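Local structure of epidermin biosynthesis protein EpiD (Staphylococcus aureus, 3QJG) at residues 122-127 against 131-136. The protein probably catalyses the FMN-dependent oxidative decarboxylation of the C-terminal cysteine of the epidermin precursor peptide, a step in lantibiotic biosynthesis. Numbering follows the deposited sequence. Where two conformers were deposited one is given.
Sequences RMWENP and NNIRLL
Trp124 and Ile133 meet through the six-membered half of the indole: CZ3 lies 3.8 Å from Ile133 CG1, and CH2 stands 3.9 Å from Ile133 CD1. The approach to the ring is oblique, and the two side chains cross at about a right angle. Trp124, the C-terminal residue of the short helix 121-124, swings its indole away from the backbone N, chi1 -175°, to reach this isoleucine, whose CB points toward segment 122-127. The second link is backbone: Asn131 N donates to Pro127 O over 2.9 Å, bent to 143°, an i to i+4 bond in the first turn of helix 127-138. The position of that carbonyl oxygen is less certain, because it sits too close to the Asn131 side chain in the model. The amide of Asn131 is held from elsewhere, its ND2 bonding to Tyr139 OH of the second subunit. Asn126 is the N-cap of helix 127-138, its OD1 accepting from Val128 N while its ND2 hydrogen-bonds to His107 O of the second subunit. Pro117 and Met119 of strand 113-120 pack on Trp124, and Ile90 of helix 87-94 on Ile133. Adjacent Met123 touches FMN. The contact thus closes the tight corner between helices 121-124 and 127-138: apolar carbon bridges the bend, the Asn126 amide caps the second helix through OD1, and the ND2 groups of Asn126 and Asn131 tie the corner to the second subunit.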
ATOM      1  N   ARG A 122       3.672  35.880 -22.594  1.00 30.50           N
ATOM      2  CA  ARG A 122       2.240  35.789 -22.960  0.70 31.12           C
ATOM      3  C   ARG A 122       1.380  35.855 -21.738  1.00 29.87           C
ATOM      4  O   ARG A 122       0.259  36.372 -21.789  1.00 29.82           O
ATOM      5  CB  ARG A 122       1.914  34.457 -23.654  0.70 31.48           C
ATOM      6  CG  ARG A 122       2.589  34.295 -24.962  0.70 35.30           C
ATOM      7  CD  ARG A 122       2.629  32.854 -25.415  0.70 37.76           C
ATOM      8  NE  ARG A 122       2.988  32.879 -26.826  0.70 42.07           N
ATOM      9  CZ  ARG A 122       4.128  32.447 -27.361  0.70 43.37           C
ATOM     10  NH1 ARG A 122       5.069  31.872 -26.621  0.70 43.82           N
ATOM     11  NH2 ARG A 122       4.307  32.581 -28.676  0.70 44.64           N
ATOM     12  N   MET A 123       1.899  35.313 -20.641  1.00 27.63           N
ATOM     13  CA  MET A 123       1.145  35.281 -19.427  1.00 27.43           C
ATOM     14  C   MET A 123       1.253  36.629 -18.731  1.00 27.46           C
ATOM     15  O   MET A 123       0.294  37.088 -18.131  1.00 25.47           O
ATOM     16  CB  MET A 123       1.629  34.148 -18.544  1.00 26.41           C
ATOM     17  CG  MET A 123       1.669  32.761 -19.230  1.00 27.20           C
ATOM     18  SD  MET A 123       2.702  31.642 -18.253  1.00 28.30           S
ATOM     19  CE  MET A 123       1.452  30.933 -17.187  1.00 26.24           C
ATOM     20  N   TRP A 124       2.431  37.255 -18.823  1.00 28.55           N
ATOM     21  CA  TRP A 124       2.682  38.599 -18.261  1.00 28.76           C
ATOM     22  C   TRP A 124       1.783  39.608 -18.944  1.00 29.32           C
ATOM     23  O   TRP A 124       1.273  40.534 -18.325  1.00 29.74           O
ATOM     24  CB  TRP A 124       4.155  39.016 -18.462  1.00 29.06           C
ATOM     25  CG  TRP A 124       4.558  40.343 -17.801  1.00 30.54           C
ATOM     26  CD1 TRP A 124       5.186  41.419 -18.407  1.00 32.26           C
ATOM     27  CD2 TRP A 124       4.394  40.711 -16.422  1.00 30.45           C
ATOM     28  NE1 TRP A 124       5.374  42.437 -17.505  1.00 33.08           N
ATOM     29  CE2 TRP A 124       4.914  42.038 -16.278  1.00 32.46           C
ATOM     30  CE3 TRP A 124       3.835  40.076 -15.309  1.00 29.39           C
ATOM     31  CZ2 TRP A 124       4.898  42.729 -15.059  1.00 33.14           C
ATOM     32  CZ3 TRP A 124       3.826  40.760 -14.071  1.00 31.70           C
ATOM     33  CH2 TRP A 124       4.352  42.092 -13.967  1.00 32.74           C
ATOM     34  N   GLU A 125       1.594  39.424 -20.234  1.00 29.56           N
ATOM     35  CA  GLU A 125       0.876  40.405 -21.004  1.00 30.25           C
ATOM     36  C   GLU A 125      -0.577  40.059 -21.121  1.00 29.07           C
ATOM     37  O   GLU A 125      -1.329  40.790 -21.716  1.00 31.15           O
ATOM     38  CB  GLU A 125       1.566  40.608 -22.341  1.00 31.59           C
ATOM     39  CG  GLU A 125       2.957  41.169 -22.138  1.00 35.25           C
ATOM     40  CD  GLU A 125       3.488  41.858 -23.364  1.00 41.34           C
ATOM     41  OE1 GLU A 125       3.936  43.012 -23.203  1.00 46.20           O
ATOM     42  OE2 GLU A 125       3.446  41.259 -24.468  1.00 42.82           O
ATOM     43  N   ASN A 126      -1.000  38.954 -20.505  1.00 28.41           N
ATOM     44  CA  ASN A 126      -2.430  38.658 -20.426  1.00 27.00           C
ATOM     45  C   ASN A 126      -3.076  39.827 -19.669  1.00 25.53           C
ATOM     46  O   ASN A 126      -2.586  40.163 -18.624  1.00 23.94           O
ATOM     47  CB  ASN A 126      -2.624  37.337 -19.707  1.00 25.91           C
ATOM     48  CG  ASN A 126      -4.058  36.962 -19.570  1.00 24.98           C
ATOM     49  OD1 ASN A 126      -4.836  37.738 -19.042  1.00 26.25           O
ATOM     50  ND2 ASN A 126      -4.416  35.757 -20.003  1.00 22.12           N
ATOM     51  N   PRO A 127      -4.095  40.502 -20.249  1.00 25.13           N
ATOM     52  CA  PRO A 127      -4.687  41.673 -19.565  1.00 24.66           C
ATOM     53  C   PRO A 127      -5.235  41.407 -18.183  1.00 23.54           C
ATOM     54  O   PRO A 127      -5.379  42.353 -17.404  1.00 22.80           O
ATOM     55  CB  PRO A 127      -5.847  42.113 -20.450  1.00 25.63           C
ATOM     56  CG  PRO A 127      -5.896  41.184 -21.620  1.00 27.96           C
ATOM     57  CD  PRO A 127      -4.861  40.075 -21.429  1.00 26.27           C
ATOM     58  N   ASN A 131      -4.172  43.524 -15.098  1.00 23.89           N
ATOM     59  CA  ASN A 131      -5.142  44.225 -14.240  1.00 23.57           C
ATOM     60  C   ASN A 131      -4.874  43.936 -12.729  1.00 22.75           C
ATOM     61  O   ASN A 131      -5.040  44.792 -11.856  1.00 21.66           O
ATOM     62  CB  ASN A 131      -6.514  43.712 -14.516  1.00 24.61           C
ATOM     63  CG  ASN A 131      -7.011  44.094 -15.867  1.00 28.99           C
ATOM     64  OD1 ASN A 131      -6.434  44.939 -16.541  1.00 37.95           O
ATOM     65  ND2 ASN A 131      -8.090  43.488 -16.278  1.00 31.15           N
ATOM     66  N   ASN A 132      -4.537  42.681 -12.468  1.00 20.91           N
ATOM     67  CA  ASN A 132      -4.260  42.202 -11.124  1.00 20.48           C
ATOM     68  C   ASN A 132      -3.004  42.765 -10.535  1.00 20.57           C
ATOM     69  O   ASN A 132      -2.964  43.067  -9.349  1.00 22.68           O
ATOM     70  CB  ASN A 132      -4.273  40.666 -11.116  1.00 19.05           C
ATOM     71  CG  ASN A 132      -5.677  40.097 -11.113  1.00 17.97           C
ATOM     72  OD1 ASN A 132      -6.613  40.807 -10.804  1.00 26.93           O
ATOM     73  ND2 ASN A 132      -5.830  38.800 -11.437  1.00 14.59           N
ATOM     74  N   ILE A 133      -1.940  42.864 -11.321  1.00 21.70           N
ATOM     75  CA  ILE A 133      -0.731  43.561 -10.884  1.00 21.33           C
ATOM     76  C   ILE A 133      -1.011  45.013 -10.485  1.00 23.30           C
ATOM     77  O   ILE A 133      -0.558  45.450  -9.428  1.00 24.28           O
ATOM     78  CB  ILE A 133       0.362  43.506 -11.954  1.00 23.03           C
ATOM     79  CG1 ILE A 133       0.987  42.110 -12.019  1.00 21.58           C
ATOM     80  CG2 ILE A 133       1.438  44.615 -11.717  1.00 21.26           C
ATOM     81  CD1 ILE A 133       2.020  41.765 -10.826  1.00 21.76           C
ATOM     82  N   ARG A 134      -1.824  45.738 -11.279  1.00 24.13           N
ATOM     83  CA  ARG A 134      -2.217  47.117 -10.985  1.00 25.72           C
ATOM     84  C   ARG A 134      -3.007  47.266  -9.694  1.00 25.77           C
ATOM     85  O   ARG A 134      -2.760  48.202  -8.925  1.00 25.05           O
ATOM     86  CB  ARG A 134      -3.087  47.692 -12.121  1.00 27.65           C
ATOM     87  CG  ARG A 134      -2.402  47.839 -13.462  1.00 31.97           C
ATOM     88  CD  ARG A 134      -3.275  48.703 -14.410  1.00 40.07           C
ATOM     89  NE  ARG A 134      -4.271  47.920 -15.165  1.00 44.23           N
ATOM     90  CZ  ARG A 134      -4.100  47.448 -16.409  1.00 46.48           C
ATOM     91  NH1 ARG A 134      -2.966  47.650 -17.095  1.00 48.99           N
ATOM     92  NH2 ARG A 134      -5.073  46.764 -16.979  1.00 46.18           N
ATOM     93  N   LEU A 135      -3.976  46.357  -9.492  1.00 25.71           N
ATOM     94  CA  LEU A 135      -4.725  46.222  -8.232  1.00 25.48           C
ATOM     95  C   LEU A 135      -3.822  45.865  -7.046  1.00 23.93           C
ATOM     96  O   LEU A 135      -3.920  46.394  -5.936  1.00 24.06           O
ATOM     97  CB  LEU A 135      -5.717  45.082  -8.381  1.00 26.30           C
ATOM     98  CG  LEU A 135      -7.214  45.270  -8.402  1.00 31.04           C
ATOM     99  CD1 LEU A 135      -7.736  46.256  -9.475  1.00 33.62           C
ATOM    100  CD2 LEU A 135      -7.888  43.840  -8.507  1.00 30.01           C
ATOM    101  N   LEU A 136      -2.937  44.928  -7.246  1.00 23.45           N
ATOM    102  CA  LEU A 136      -2.017  44.604  -6.143  1.00 22.09           C
ATOM    103  C   LEU A 136      -1.237  45.874  -5.723  1.00 22.95           C
ATOM    104  O   LEU A 136      -1.127  46.192  -4.508  1.00 22.58           O
ATOM    105  CB  LEU A 136      -1.140  43.428  -6.527  1.00 20.73           C
ATOM    106  CG  LEU A 136      -1.811  42.044  -6.482  1.00 21.60           C
ATOM    107  CD1 LEU A 136      -0.821  40.964  -7.061  1.00 23.31           C
ATOM    108  CD2 LEU A 136      -2.243  41.604  -5.020  1.00 18.68           C
TER